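Local coordinates for cupin type-2 domain-containing protein (Ralstonia eutropha, PDB 2OPK), which is of unknown function but belongs to the cupin superfamily and may be a mannose-6-phosphate isomerase, at residues 42-45 with 46-49. Sequence-based numbering, arbitrary orientation.
Sequences ASPP and GFWY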
loop_
_atom_site.group_PDB
_atom_site.type_symbol
_atom_site.label_atom_id
_atom_site.label_comp_id
_atom_site.label_asym_id
_atom_site.label_seq_id
_atom_site.Cartn_x
_atom_site.Cartn_y
_atom_site.Cartn_z
ATOM N N ALA B 42 -1.952 17.919 -11.848
ATOM C CA ALA B 42 -2.022 18.452 -10.510
ATOM C C ALA B 42 -3.474 18.837 -10.215
ATOM O O ALA B 42 -4.251 19.015 -11.113
ATOM C CB ALA B 42 -1.117 19.675 -10.406
ATOM N N SER B 43 -3.841 18.964 -8.947
ATOM C CA SER B 43 -5.168 19.452 -8.584
ATOM C C SER B 43 -5.425 20.830 -9.235
ATOM O O SER B 43 -4.542 21.682 -9.248
ATOM C CB SER B 43 -5.295 19.566 -7.071
ATOM O OG SER B 43 -5.228 18.298 -6.482
ATOM N N PRO B 44 -6.613 21.033 -9.833
ATOM C CA PRO B 44 -6.852 22.349 -10.447
ATOM C C PRO B 44 -6.829 23.488 -9.446
ATOM O O PRO B 44 -7.033 23.275 -8.256
ATOM C CB PRO B 44 -8.261 22.227 -11.042
ATOM C CG PRO B 44 -8.869 20.987 -10.473
ATOM C CD PRO B 44 -7.757 20.108 -9.990
ATOM N N PRO B 45 -6.570 24.706 -9.917
ATOM C CA PRO B 45 -6.596 25.841 -9.013
ATOM C C PRO B 45 -7.913 25.978 -8.258
ATOM O O PRO B 45 -9.008 25.798 -8.825
ATOM C CB PRO B 45 -6.390 27.033 -9.952
ATOM C CG PRO B 45 -5.681 26.461 -11.139
ATOM C CD PRO B 45 -6.223 25.098 -11.297
ATOM N N GLY B 46 -7.790 26.273 -6.976
ATOM C CA GLY B 46 -8.931 26.371 -6.089
ATOM C C GLY B 46 -9.403 25.051 -5.483
ATOM O O GLY B 46 -10.112 25.083 -4.473
ATOM N N PHE B 47 -9.004 23.906 -6.067
ATOM C CA PHE B 47 -9.521 22.595 -5.657
ATOM C C PHE B 47 -8.826 22.014 -4.443
ATOM O O PHE B 47 -7.595 21.928 -4.386
ATOM C CB PHE B 47 -9.446 21.573 -6.801
ATOM C CG PHE B 47 -9.957 20.187 -6.410
ATOM C CD1 PHE B 47 -11.323 19.887 -6.472
ATOM C CD2 PHE B 47 -9.081 19.206 -5.955
ATOM C CE1 PHE B 47 -11.815 18.647 -6.088
ATOM C CE2 PHE B 47 -9.567 17.948 -5.571
ATOM C CZ PHE B 47 -10.941 17.669 -5.650
ATOM N N TRP B 48 -9.638 21.571 -3.494
ATOM C CA TRP B 48 -9.175 20.866 -2.334
ATOM C C TRP B 48 -10.032 19.612 -2.159
ATOM O O TRP B 48 -11.261 19.656 -2.360
ATOM C CB TRP B 48 -9.288 21.737 -1.090
ATOM C CG TRP B 48 -8.315 22.893 -1.071
ATOM C CD1 TRP B 48 -8.521 24.143 -1.588
ATOM C CD2 TRP B 48 -6.999 22.902 -0.517
ATOM N NE1 TRP B 48 -7.409 24.912 -1.414
ATOM C CE2 TRP B 48 -6.462 24.185 -0.743
ATOM C CE3 TRP B 48 -6.223 21.960 0.154
ATOM C CZ2 TRP B 48 -5.177 24.555 -0.310
ATOM C CZ3 TRP B 48 -4.939 22.328 0.577
ATOM C CH2 TRP B 48 -4.440 23.613 0.355
ATOM N N TYR B 49 -9.394 18.484 -1.824
ATOM C CA TYR B 49 -10.145 17.304 -1.463
ATOM C C TYR B 49 -10.610 17.534 -0.017
ATOM O O TYR B 49 -9.929 18.197 0.775
ATOM C CB TYR B 49 -9.312 16.024 -1.512
ATOM C CG TYR B 49 -8.869 15.553 -2.869
ATOM C CD1 TYR B 49 -9.771 14.953 -3.765
ATOM C CD2 TYR B 49 -7.543 15.649 -3.242
ATOM C CE1 TYR B 49 -9.346 14.500 -5.011
ATOM C CE2 TYR B 49 -7.103 15.194 -4.482
ATOM C CZ TYR B 49 -7.998 14.626 -5.372
ATOM O OH TYR B 49 -7.516 14.210 -6.603
HETATM O O HOH W 1 -6.770 16.482 -7.845
#
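Pro44 and Phe47 run alongside each other, both side chains heading off the same flank of the turn, and Pro44 CG and CD rest against Phe47 CB, with CG 3.8 Å from Phe47 CB. With CG anti to the backbone N (chi1 179°), the Phe47 ring reaches back past the proline to Ser43. There Ser43 CB comes to the edge of the phenyl ring, near its plane, 4.0 Å from Phe47 CD2. Farther along that same edge, Phe47 CE2 sits 3.4 Å above the phenol plane of Tyr49, over its centre, while Tyr49 CE1 lies at the edge of the phenyl ring and in its plane, so the rings stand nearly perpendicular, an edge of Phe47 directed at the face of Tyr49. A type II beta turn from Pro44 to Phe47 reverses the chain here, in the long loop that joins strands 31-38 and 54-61 of the cupin beta fold. The turn is closed by Phe47 N donating to Pro44 O over 3.0 Å, with an N-H...O angle of 158°. Pro45 and Gly46 fill its two corners, glycine taking the positive phi of 85° that a type II turn needs at its third position. Beyond the turn, a single water bridges Ser43 OG and Tyr49 OH, 2.7 Å from each oxygen. Ser43 OG is also hydrogen-bonded to Val93 N, which ties this end of the bridge to strand 91-96. From the same strand, the Arg92 guanidinium bonds to the carbonyl oxygens of Ser43, Pro44 and Phe47, gripping the turn from both its arms. The Tyr49 side chain, whose ring also meets that of His91, is about 3 Å from an unidentified bound molecule, probably from the crystallisation liquor.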